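Putative uncharacterized protein tcp24 (Actinoplanes teichomyceticus, PDB 4Q38) probably transfers long acyl chains from acyl-CoA to the amino sugar of teicoplanin-type glycopeptide antibiotics, as a GNAT-like N-acyltransferase. Local coordinates at residues A[250-253]-A[257-260]; A[295-300]-A[316-321]; A[32-37]-A[94-99]. All coordinates share one frame; numbering follows the deposited sequence. Where two conformers were deposited one is given.

Contact 1. Residues A[250-253]-A[257-260]; sequences SSWM and QLEE. With COA (coenzyme A), chain D.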
loop_
_atom_site.group_PDB
_atom_site.type_symbol
_atom_site.label_atom_id
_atom_site.label_comp_id
_atom_site.label_asym_id
_atom_site.label_seq_id
_atom_site.Cartn_x
_atom_site.Cartn_y
_atom_site.Cartn_z
ATOM N N SER A 250 6.473 -4.417 11.536
ATOM C CA SER A 250 6.494 -3.166 12.303
ATOM C C SER A 250 5.074 -2.613 12.285
ATOM O O SER A 250 4.502 -2.416 11.213
ATOM C CB SER A 250 7.448 -2.132 11.701
ATOM O OG SER A 250 8.776 -2.614 11.645
ATOM N N SER A 251 4.488 -2.388 13.458
ATOM C CA SER A 251 3.081 -2.018 13.507
ATOM C C SER A 251 2.658 -1.444 14.847
ATOM O O SER A 251 3.206 -1.792 15.892
ATOM C CB SER A 251 2.201 -3.237 13.199
ATOM O OG SER A 251 0.831 -2.873 13.128
ATOM N N TRP A 252 1.654 -0.577 14.803
ATOM C CA TRP A 252 0.940 -0.175 16.013
ATOM C C TRP A 252 0.406 -1.387 16.765
ATOM O O TRP A 252 0.240 -1.336 17.990
ATOM C CB TRP A 252 -0.194 0.768 15.641
ATOM C CG TRP A 252 -1.255 0.131 14.772
ATOM C CD1 TRP A 252 -1.314 0.109 13.375
ATOM C CD2 TRP A 252 -2.439 -0.613 15.212
ATOM N NE1 TRP A 252 -2.418 -0.577 12.942
ATOM C CE2 TRP A 252 -3.142 -1.030 13.987
ATOM C CE3 TRP A 252 -2.973 -0.968 16.453
ATOM C CZ2 TRP A 252 -4.321 -1.758 14.027
ATOM C CZ3 TRP A 252 -4.159 -1.705 16.477
ATOM C CH2 TRP A 252 -4.814 -2.092 15.290
ATOM N N MET A 253 0.165 -2.484 16.027
ATOM C CA MET A 253 -0.426 -3.730 16.552
ATOM C C MET A 253 0.448 -4.442 17.563
ATOM O O MET A 253 -0.041 -5.221 18.388
ATOM C CB MET A 253 -0.629 -4.740 15.426
ATOM C CG MET A 253 -1.905 -4.627 14.633
ATOM S SD MET A 253 -1.848 -5.990 13.460
ATOM C CE MET A 253 -2.584 -5.206 12.039
ATOM N N GLN A 257 1.328 -1.848 24.976
ATOM C CA GLN A 257 0.399 -0.975 25.703
ATOM C C GLN A 257 -1.070 -1.296 25.439
ATOM O O GLN A 257 -1.927 -0.917 26.225
ATOM C CB GLN A 257 0.654 0.485 25.374
ATOM C CG GLN A 257 1.966 1.034 25.902
ATOM C CD GLN A 257 2.161 2.475 25.477
ATOM O OE1 GLN A 257 2.234 2.774 24.279
ATOM N NE2 GLN A 257 2.227 3.378 26.448
ATOM N N LEU A 258 -1.353 -1.979 24.327
ATOM C CA LEU A 258 -2.717 -2.392 23.994
ATOM C C LEU A 258 -3.300 -3.341 25.039
ATOM O O LEU A 258 -4.519 -3.420 25.203
ATOM C CB LEU A 258 -2.751 -3.075 22.620
ATOM C CG LEU A 258 -2.550 -2.170 21.412
ATOM C CD1 LEU A 258 -2.252 -3.016 20.174
ATOM C CD2 LEU A 258 -3.768 -1.279 21.206
ATOM N N GLU A 259 -2.422 -4.058 25.732
ATOM C CA GLU A 259 -2.823 -5.035 26.754
ATOM C C GLU A 259 -3.580 -4.409 27.925
ATOM O O GLU A 259 -4.377 -5.082 28.578
ATOM C CB GLU A 259 -1.602 -5.808 27.254
ATOM C CG GLU A 259 -0.977 -6.708 26.191
ATOM C CD GLU A 259 0.522 -6.915 26.376
ATOM O OE1 GLU A 259 1.184 -7.234 25.364
ATOM O OE2 GLU A 259 1.044 -6.753 27.511
ATOM N N GLU A 260 -3.344 -3.121 28.164
ATOM C CA GLU A 260 -4.105 -2.342 29.145
ATOM C C GLU A 260 -5.590 -2.232 28.801
ATOM O O GLU A 260 -6.422 -2.058 29.690
ATOM C CB GLU A 260 -3.538 -0.927 29.264
ATOM C CG GLU A 260 -2.269 -0.832 30.096
ATOM C CD GLU A 260 -1.945 0.582 30.537
ATOM O OE1 GLU A 260 -0.746 0.918 30.561
ATOM O OE2 GLU A 260 -2.874 1.358 30.866
HETATM N N1A COA D . -10.747 -0.032 13.696
HETATM C C2A COA D . -11.719 -0.057 14.629
HETATM N N3A COA D . -11.917 -1.088 15.471
HETATM C C4A COA D . -11.117 -2.184 15.408
HETATM C C5A COA D . -10.033 -2.232 14.411
HETATM C C6A COA D . -9.879 -1.058 13.524
HETATM N N6A COA D . -8.907 -0.990 12.580
HETATM N N7A COA D . -9.417 -3.417 14.581
HETATM C C8A COA D . -10.040 -4.068 15.590
HETATM N N9A COA D . -11.063 -3.336 16.072
HETATM C C1B COA D . -11.965 -3.707 17.187
HETATM C C2B COA D . -12.639 -5.055 17.005
HETATM O O2B COA D . -13.857 -4.918 16.281
HETATM C C3B COA D . -12.838 -5.499 18.439
HETATM O O3B COA D . -13.936 -4.767 18.989
HETATM P P3B COA D . -14.792 -5.258 20.274
HETATM O O7A COA D . -15.621 -6.376 19.721
HETATM O O8A COA D . -15.516 -3.999 20.669
HETATM O O9A COA D . -13.773 -5.694 21.300
HETATM C C4B COA D . -11.566 -4.998 19.117
HETATM O O4B COA D . -11.185 -3.834 18.380
HETATM C C5B COA D . -10.423 -6.017 19.148
HETATM O O5B COA D . -10.025 -6.347 17.806
HETATM P P1A COA D . -9.032 -7.558 17.462
HETATM O O1A COA D . -9.734 -8.886 17.546
HETATM O O2A COA D . -7.779 -7.337 18.268
HETATM O O3A COA D . -8.671 -7.252 15.909
HETATM P P2A COA D . -9.510 -7.748 14.628
HETATM O O4A COA D . -9.031 -9.118 14.226
HETATM O O5A COA D . -10.988 -7.541 14.827
HETATM O O6A COA D . -9.022 -6.659 13.546
HETATM C CBP COA D . -7.440 -5.941 11.802
HETATM C CCP COA D . -7.643 -6.594 13.166
HETATM C CDP COA D . -5.936 -5.901 11.587
HETATM C CEP COA D . -8.105 -6.804 10.749
HETATM C CAP COA D . -8.039 -4.514 11.791
HETATM O OAP COA D . -7.502 -3.753 12.874
HETATM C C9P COA D . -7.844 -3.706 10.521
HETATM O O9P COA D . -8.517 -3.941 9.532
HETATM N N8P COA D . -6.945 -2.718 10.551
HETATM C C7P COA D . -6.546 -1.982 9.363
HETATM C C6P COA D . -5.315 -2.614 8.714
HETATM C C5P COA D . -4.106 -2.513 9.630
HETATM O O5P COA D . -4.163 -1.872 10.674
HETATM N N4P COA D . -3.014 -3.174 9.236
HETATM C C3P COA D . -1.714 -2.984 9.872
HETATM C C2P COA D . -1.018 -1.701 9.445
HETATM S S1P COA D . 0.593 -1.541 10.287
#

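Contact 2. Residues A[295-300]-A[316-321]; sequences EFVFRY and RAVIAH. With COA (coenzyme A), chain D.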
loop_
_atom_site.group_PDB
_atom_site.type_symbol
_atom_site.label_atom_id
_atom_site.label_comp_id
_atom_site.label_asym_id
_atom_site.label_seq_id
_atom_site.Cartn_x
_atom_site.Cartn_y
_atom_site.Cartn_z
ATOM N N GLU A 295 -4.434 6.561 11.877
ATOM C CA GLU A 295 -4.693 6.193 10.468
ATOM C C GLU A 295 -5.438 4.865 10.396
ATOM O O GLU A 295 -6.526 4.779 9.821
ATOM C CB GLU A 295 -3.397 6.142 9.648
ATOM C CG GLU A 295 -3.512 5.493 8.264
ATOM C CD GLU A 295 -4.345 6.297 7.267
ATOM O OE1 GLU A 295 -4.531 7.515 7.465
ATOM O OE2 GLU A 295 -4.827 5.704 6.279
ATOM N N PHE A 296 -4.874 3.831 11.009
ATOM C CA PHE A 296 -5.443 2.495 10.859
ATOM C C PHE A 296 -6.708 2.177 11.645
ATOM O O PHE A 296 -7.469 1.277 11.263
ATOM C CB PHE A 296 -4.360 1.433 11.059
ATOM C CG PHE A 296 -3.364 1.409 9.948
ATOM C CD1 PHE A 296 -3.735 0.952 8.677
ATOM C CD2 PHE A 296 -2.073 1.876 10.145
ATOM C CE1 PHE A 296 -2.826 0.943 7.627
ATOM C CE2 PHE A 296 -1.159 1.879 9.098
ATOM C CZ PHE A 296 -1.537 1.407 7.839
ATOM N N VAL A 297 -6.949 2.918 12.721
ATOM C CA VAL A 297 -8.174 2.727 13.495
ATOM C C VAL A 297 -9.300 3.639 13.011
ATOM O O VAL A 297 -10.456 3.234 13.011
ATOM C CB VAL A 297 -7.931 2.879 15.019
ATOM C CG1 VAL A 297 -9.231 2.806 15.798
ATOM C CG2 VAL A 297 -6.993 1.778 15.507
ATOM N N PHE A 298 -8.962 4.857 12.596
ATOM C CA PHE A 298 -9.975 5.854 12.229
ATOM C C PHE A 298 -9.833 6.456 10.829
ATOM O O PHE A 298 -10.694 7.238 10.417
ATOM C CB PHE A 298 -9.944 7.032 13.210
ATOM C CG PHE A 298 -10.140 6.652 14.647
ATOM C CD1 PHE A 298 -11.401 6.306 15.128
ATOM C CD2 PHE A 298 -9.063 6.680 15.535
ATOM C CE1 PHE A 298 -11.580 5.977 16.469
ATOM C CE2 PHE A 298 -9.242 6.349 16.877
ATOM C CZ PHE A 298 -10.500 6.001 17.340
ATOM N N ARG A 299 -8.752 6.129 10.119
ATOM C CA ARG A 299 -8.363 6.859 8.897
ATOM C C ARG A 299 -8.409 8.351 9.203
ATOM O O ARG A 299 -9.096 9.129 8.525
ATOM C CB ARG A 299 -9.265 6.515 7.700
ATOM C CG ARG A 299 -9.266 5.048 7.286
ATOM C CD ARG A 299 -7.893 4.562 6.843
ATOM N NE ARG A 299 -7.868 3.100 6.760
ATOM C CZ ARG A 299 -6.798 2.378 6.447
ATOM N NH1 ARG A 299 -5.647 2.976 6.179
ATOM N NH2 ARG A 299 -6.880 1.051 6.409
ATOM N N TYR A 300 -7.667 8.724 10.242
ATOM C CA TYR A 300 -7.727 10.049 10.832
ATOM C C TYR A 300 -7.367 11.141 9.836
ATOM O O TYR A 300 -6.344 11.065 9.158
ATOM C CB TYR A 300 -6.796 10.115 12.040
ATOM C CG TYR A 300 -6.916 11.384 12.844
ATOM C CD1 TYR A 300 -8.106 11.704 13.499
ATOM C CD2 TYR A 300 -5.839 12.262 12.959
ATOM C CE1 TYR A 300 -8.221 12.867 14.240
ATOM C CE2 TYR A 300 -5.945 13.431 13.698
ATOM C CZ TYR A 300 -7.139 13.726 14.334
ATOM O OH TYR A 300 -7.255 14.887 15.066
ATOM N N ARG A 316 -12.210 3.030 21.544
ATOM C CA ARG A 316 -12.258 3.627 22.892
ATOM C C ARG A 316 -10.862 3.666 23.509
ATOM O O ARG A 316 -10.493 4.642 24.148
ATOM C CB ARG A 316 -13.243 2.873 23.794
ATOM C CG ARG A 316 -14.689 2.965 23.313
ATOM C CD ARG A 316 -15.709 2.402 24.295
ATOM N NE ARG A 316 -15.582 0.957 24.505
ATOM C CZ ARG A 316 -16.147 0.015 23.749
ATOM N NH1 ARG A 316 -16.887 0.338 22.693
ATOM N NH2 ARG A 316 -15.972 -1.266 24.053
ATOM N N ALA A 317 -10.086 2.605 23.278
ATOM C CA ALA A 317 -8.713 2.507 23.767
ATOM C C ALA A 317 -7.807 3.597 23.217
ATOM O O ALA A 317 -7.134 4.294 23.987
ATOM C CB ALA A 317 -8.136 1.133 23.450
ATOM N N VAL A 318 -7.781 3.749 21.887
ATOM C CA VAL A 318 -6.885 4.720 21.256
ATOM C C VAL A 318 -7.119 6.122 21.821
ATOM O O VAL A 318 -6.165 6.847 22.112
ATOM C CB VAL A 318 -7.011 4.747 19.708
ATOM C CG1 VAL A 318 -6.108 5.827 19.119
ATOM C CG2 VAL A 318 -6.656 3.392 19.115
ATOM N N ILE A 319 -8.389 6.488 21.971
ATOM C CA ILE A 319 -8.761 7.831 22.433
ATOM C C ILE A 319 -8.506 8.005 23.935
ATOM O O ILE A 319 -7.928 9.013 24.355
ATOM C CB ILE A 319 -10.227 8.177 22.060
ATOM C CG1 ILE A 319 -10.408 8.216 20.529
ATOM C CG2 ILE A 319 -10.673 9.490 22.694
ATOM C CD1 ILE A 319 -9.433 9.110 19.785
ATOM N N ALA A 320 -8.924 7.022 24.730
ATOM C CA ALA A 320 -8.673 7.038 26.181
ATOM C C ALA A 320 -7.189 7.261 26.481
ATOM O O ALA A 320 -6.833 8.166 27.230
ATOM C CB ALA A 320 -9.172 5.754 26.828
ATOM N N HIS A 321 -6.329 6.449 25.869
ATOM C CA HIS A 321 -4.878 6.550 26.039
ATOM C C HIS A 321 -4.345 7.922 25.694
ATOM O O HIS A 321 -3.549 8.500 26.450
ATOM C CB HIS A 321 -4.201 5.479 25.190
ATOM C CG HIS A 321 -2.772 5.177 25.577
ATOM N ND1 HIS A 321 -1.727 5.481 24.784
ATOM C CD2 HIS A 321 -2.242 4.532 26.692
ATOM C CE1 HIS A 321 -0.584 5.067 25.370
ATOM N NE2 HIS A 321 -0.901 4.486 26.537
HETATM N N1A COA D . -10.747 -0.032 13.696
HETATM C C2A COA D . -11.719 -0.057 14.629
HETATM N N3A COA D . -11.917 -1.088 15.471
HETATM C C4A COA D . -11.117 -2.184 15.408
HETATM C C5A COA D . -10.033 -2.232 14.411
HETATM C C6A COA D . -9.879 -1.058 13.524
HETATM N N6A COA D . -8.907 -0.990 12.580
HETATM N N7A COA D . -9.417 -3.417 14.581
HETATM C C8A COA D . -10.040 -4.068 15.590
HETATM N N9A COA D . -11.063 -3.336 16.072
HETATM C C1B COA D . -11.965 -3.707 17.187
HETATM C C2B COA D . -12.639 -5.055 17.005
HETATM O O2B COA D . -13.857 -4.918 16.281
HETATM C C3B COA D . -12.838 -5.499 18.439
HETATM O O3B COA D . -13.936 -4.767 18.989
HETATM P P3B COA D . -14.792 -5.258 20.274
HETATM O O7A COA D . -15.621 -6.376 19.721
HETATM O O8A COA D . -15.516 -3.999 20.669
HETATM O O9A COA D . -13.773 -5.694 21.300
HETATM C C4B COA D . -11.566 -4.998 19.117
HETATM O O4B COA D . -11.185 -3.834 18.380
HETATM C C5B COA D . -10.423 -6.017 19.148
HETATM O O5B COA D . -10.025 -6.347 17.806
HETATM P P1A COA D . -9.032 -7.558 17.462
HETATM O O1A COA D . -9.734 -8.886 17.546
HETATM O O2A COA D . -7.779 -7.337 18.268
HETATM O O3A COA D . -8.671 -7.252 15.909
HETATM P P2A COA D . -9.510 -7.748 14.628
HETATM O O4A COA D . -9.031 -9.118 14.226
HETATM O O5A COA D . -10.988 -7.541 14.827
HETATM O O6A COA D . -9.022 -6.659 13.546
HETATM C CBP COA D . -7.440 -5.941 11.802
HETATM C CCP COA D . -7.643 -6.594 13.166
HETATM C CDP COA D . -5.936 -5.901 11.587
HETATM C CEP COA D . -8.105 -6.804 10.749
HETATM C CAP COA D . -8.039 -4.514 11.791
HETATM O OAP COA D . -7.502 -3.753 12.874
HETATM C C9P COA D . -7.844 -3.706 10.521
HETATM O O9P COA D . -8.517 -3.941 9.532
HETATM N N8P COA D . -6.945 -2.718 10.551
HETATM C C7P COA D . -6.546 -1.982 9.363
HETATM C C6P COA D . -5.315 -2.614 8.714
HETATM C C5P COA D . -4.106 -2.513 9.630
HETATM O O5P COA D . -4.163 -1.872 10.674
HETATM N N4P COA D . -3.014 -3.174 9.236
HETATM C C3P COA D . -1.714 -2.984 9.872
HETATM C C2P COA D . -1.018 -1.701 9.445
HETATM S S1P COA D . 0.593 -1.541 10.287
#

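Contact 3. Residues A[32-37]-A[94-99]; sequences AAWLTE and HHAIVR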
loop_
_atom_site.group_PDB
_atom_site.type_symbol
_atom_site.label_atom_id
_atom_site.label_comp_id
_atom_site.label_asym_id
_atom_site.label_seq_id
_atom_site.Cartn_x
_atom_site.Cartn_y
_atom_site.Cartn_z
ATOM N N ALA A 32 10.632 18.995 -8.492
ATOM C CA ALA A 32 11.474 19.227 -9.670
ATOM C C ALA A 32 12.525 18.138 -9.914
ATOM O O ALA A 32 12.713 17.696 -11.054
ATOM C CB ALA A 32 12.132 20.606 -9.599
ATOM N N ALA A 33 13.209 17.718 -8.848
ATOM C CA ALA A 33 14.234 16.671 -8.942
ATOM C C ALA A 33 13.651 15.370 -9.492
ATOM O O ALA A 33 14.226 14.748 -10.387
ATOM C CB ALA A 33 14.885 16.433 -7.582
ATOM N N TRP A 34 12.497 14.974 -8.954
ATOM C CA TRP A 34 11.772 13.789 -9.422
ATOM C C TRP A 34 11.429 13.906 -10.883
ATOM O O TRP A 34 11.648 12.979 -11.668
ATOM C CB TRP A 34 10.514 13.597 -8.575
ATOM C CG TRP A 34 9.574 12.509 -9.043
ATOM C CD1 TRP A 34 8.273 12.661 -9.523
ATOM C CD2 TRP A 34 9.824 11.063 -9.069
ATOM N NE1 TRP A 34 7.720 11.447 -9.841
ATOM C CE2 TRP A 34 8.594 10.444 -9.592
ATOM C CE3 TRP A 34 10.905 10.244 -8.729
ATOM C CZ2 TRP A 34 8.476 9.072 -9.759
ATOM C CZ3 TRP A 34 10.767 8.857 -8.901
ATOM C CH2 TRP A 34 9.583 8.289 -9.406
ATOM N N LEU A 35 10.906 15.063 -11.265
ATOM C CA LEU A 35 10.467 15.297 -12.637
ATOM C C LEU A 35 11.631 15.332 -13.627
ATOM O O LEU A 35 11.506 14.857 -14.760
ATOM C CB LEU A 35 9.627 16.571 -12.705
ATOM C CG LEU A 35 8.294 16.462 -11.956
ATOM C CD1 LEU A 35 7.638 17.826 -11.814
ATOM C CD2 LEU A 35 7.357 15.491 -12.652
ATOM N N THR A 36 12.768 15.867 -13.184
ATOM C CA THR A 36 14.003 15.803 -13.974
ATOM C C THR A 36 14.419 14.350 -14.165
ATOM O O THR A 36 14.755 13.928 -15.276
ATOM C CB THR A 36 15.138 16.600 -13.297
ATOM O OG1 THR A 36 14.739 17.968 -13.191
ATOM C CG2 THR A 36 16.440 16.521 -14.097
ATOM N N GLU A 37 14.373 13.580 -13.082
ATOM C CA GLU A 37 14.708 12.162 -13.157
ATOM C C GLU A 37 13.796 11.448 -14.153
ATOM O O GLU A 37 14.265 10.645 -14.958
ATOM C CB GLU A 37 14.644 11.500 -11.777
ATOM C CG GLU A 37 15.188 10.075 -11.763
ATOM C CD GLU A 37 15.035 9.381 -10.422
ATOM O OE1 GLU A 37 14.712 10.050 -9.415
ATOM O OE2 GLU A 37 15.250 8.152 -10.377
ATOM N N HIS A 94 4.903 5.289 -14.841
ATOM C CA HIS A 94 4.810 3.878 -15.186
ATOM C C HIS A 94 6.186 3.300 -15.411
ATOM O O HIS A 94 6.523 2.246 -14.865
ATOM C CB HIS A 94 3.939 3.678 -16.412
ATOM C CG HIS A 94 4.120 2.329 -17.064
ATOM N ND1 HIS A 94 3.526 1.213 -16.601
ATOM C CD2 HIS A 94 4.876 1.943 -18.174
ATOM C CE1 HIS A 94 3.880 0.164 -17.372
ATOM N NE2 HIS A 94 4.702 0.612 -18.336
ATOM N N HIS A 95 6.986 3.988 -16.222
ATOM C CA HIS A 95 8.350 3.552 -16.537
ATOM C C HIS A 95 9.226 3.474 -15.304
ATOM O O HIS A 95 9.956 2.503 -15.125
ATOM C CB HIS A 95 8.960 4.470 -17.597
ATOM C CG HIS A 95 10.219 3.931 -18.240
ATOM N ND1 HIS A 95 11.001 4.689 -19.044
ATOM C CD2 HIS A 95 10.825 2.670 -18.177
ATOM C CE1 HIS A 95 12.051 3.951 -19.471
ATOM N NE2 HIS A 95 11.945 2.722 -18.935
ATOM N N ALA A 96 9.137 4.483 -14.439
ATOM C CA ALA A 96 9.921 4.531 -13.205
ATOM C C ALA A 96 9.603 3.381 -12.251
ATOM O O ALA A 96 10.426 3.029 -11.406
ATOM C CB ALA A 96 9.741 5.872 -12.505
ATOM N N ILE A 97 8.409 2.804 -12.386
ATOM C CA ILE A 97 8.024 1.625 -11.598
ATOM C C ILE A 97 8.505 0.314 -12.235
ATOM O O ILE A 97 9.177 -0.493 -11.570
ATOM C CB ILE A 97 6.502 1.596 -11.308
ATOM C CG1 ILE A 97 6.108 2.811 -10.452
ATOM C CG2 ILE A 97 6.113 0.291 -10.593
ATOM C CD1 ILE A 97 4.614 3.014 -10.303
ATOM N N VAL A 98 8.192 0.104 -13.514
ATOM C CA VAL A 98 8.528 -1.171 -14.176
ATOM C C VAL A 98 10.034 -1.408 -14.344
ATOM O O VAL A 98 10.468 -2.556 -14.469
ATOM C CB VAL A 98 7.814 -1.370 -15.528
ATOM C CG1 VAL A 98 6.309 -1.462 -15.322
ATOM C CG2 VAL A 98 8.172 -0.262 -16.518
ATOM N N ARG A 99 10.820 -0.331 -14.317
ATOM C CA ARG A 99 12.279 -0.444 -14.352
ATOM C C ARG A 99 12.802 -1.183 -13.110
ATOM O O ARG A 99 13.913 -1.721 -13.123
ATOM C CB ARG A 99 12.933 0.939 -14.467
ATOM C CG ARG A 99 12.781 1.804 -13.231
ATOM C CD ARG A 99 13.613 3.071 -13.290
ATOM N NE ARG A 99 13.311 3.971 -12.173
ATOM C CZ ARG A 99 13.857 5.178 -12.013
ATOM N NH1 ARG A 99 14.735 5.635 -12.894
ATOM N NH2 ARG A 99 13.522 5.934 -10.973
#

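Contact 1. Residues A[250-253]-A[257-260]
Leu258 lays its CD1 methyl against the backbone carbonyls of the 3-10 turn that begins at Trp252, 3.6 Å from Met253 O and 3.7 Å from Trp252 O. The same methyl comes obliquely to the indole, 4.3 Å from Trp252 CE3. The contact is small, wholly apolar on the leucine side and buried, with Ile268 and Leu314 also packed on Leu258. Across the ring, at its pyrrole side, Trp252 NE1 donates a bent hydrogen bond to coenzyme A O5P (3.1 Å, 141° at the hydrogen). That amide oxygen lies at the ring edge, and further along the rim coenzyme A OAP sits in the indole plane. The indole gets there with CG placed between backbone N and carbonyl carbon (chi1 64°).

The segment 250-253 is where strand 246-251 of the GNAT-like domain ends and the chain turns along the pantetheine arm of the cofactor. Ser251 makes the change of direction an ST turn: its OG accepts from Met253 N at 3.0 Å in a nearly straight bond. Ser251 OG makes a close approach to the cofactor sulfur, S1P, at 3.1 Å, which is not counted as a hydrogen bond. The Met253 side chain lies along the pantetheine arm and borders the bound decanoyl sugar.

Contact 2. Residues A[295-300]-A[316-321]
Val318 meets the end of helix 290-298 with all three carbons of its side chain. Its CB and CG1 both lie 3.9 Å from Phe298 CE2, with CG1 in the plane of the phenyl ring, at its edge. CG1 is anti to the backbone N (chi1 177°), which leaves CG2 anti to the carbonyl carbon and facing Val297, whose CG2 it meets tip to tip at 4.0 Å. The side chains of Phe298 and Val318 pass each other in opposite directions, and Phe298 CZ goes on to Ile319 CG1, 3.9 Å away, in an oblique approach. Val297 CG1 covers one face of the same ring over its centre, so the ring is touched from a face and an edge at once. No hydrogen bond joins the two segments.

On the cofactor side, Phe296 O accepts from the adenine amino group N6A of coenzyme A (3.0 Å, 144°). The Phe296 ring carries the thiol arm: C2P of coenzyme A stands 3.4 Å above its centre, while Glu295 CG covers the opposite face. Arg299 is the first residue to leave helical angles, with positive phi. Its NH1 makes a salt bridge in the guanidinium plane to Glu295 OE2; NH2 makes a second, to Glu214. Through Val297 and Phe298 on Val318 and Ile319, helix 290-298 packs on helix 313-323 beside the adenine and pantetheine ends of the coenzyme A pocket, in the GNAT-like domain.

Contact 3. Residues A[32-37]-A[94-99]
Helices 32-41 and 84-98 come together here at a CA separation of 9.0 Å between Glu37 and Ala96, and side chains have to span the gap. A salt bridge from Arg99 does so. Arg99 NH2 donates to Glu37 OE2 over 2.9 Å with 158° at the hydrogen. The acceptor lies near the guanidinium plane, at its edge, but the donor reaches the carboxylate from above, 49° out of its plane, and the two flat groups are turned 41° against each other. Glu37 reaches across on an extended chain, with CG anti to N. Arg99 is just as straight from CG to NE, after a first torsion that sets CG between backbone N and carbonyl carbon.

A second, bent bond from Arg99 NE to Ala96 O (3.1 Å) ties the guanidinium back to the carbonyl of Ala96, three residues earlier, which should help fix its rotation. The other carboxylate oxygen, Glu37 OE1, pairs with Arg109 from a loop, so one acid serves two arginines, and its charge probably eases the closeness of Arg99 NH2 to Arg109 NH2. Beside this polar group lies a small apolar touch: Trp34 CH2 approaches Ala96 CB obliquely at 3.9 Å. The indole also packs on Arg109 and Pro112, and Leu38 and Leu41 add to the cover over Ala96.

Within helix 32-41, Ala32 O is gripped twice, by Thr36 N and by Thr36 OG1. The site is remote from the cofactor and sugar pockets. It is helix-to-helix packing of the N-terminal, helical half of the enzyme, joined by one salt bridge with a tryptophan-alanine contact beside it.

In the fold
From the N terminus, contact 3 comes first: it brings helix 32-41 to residues 94-99, closing a mostly helical loop of 56 residues. The chain then passes through further helices and into the mixed sheet. Contact 1 closes a short turn of three residues just after strand 246-251, and contact 2 follows, joining helices 290-298 and 313-323 over 15 intervening residues. The three are in series; none crosses or encloses another. Contacts 1 and 2 touch, with centres 12 Å apart, and share coenzyme A, whereas contact 3 lies across the chain's centre, its centre about 37 Å from that of contact 1.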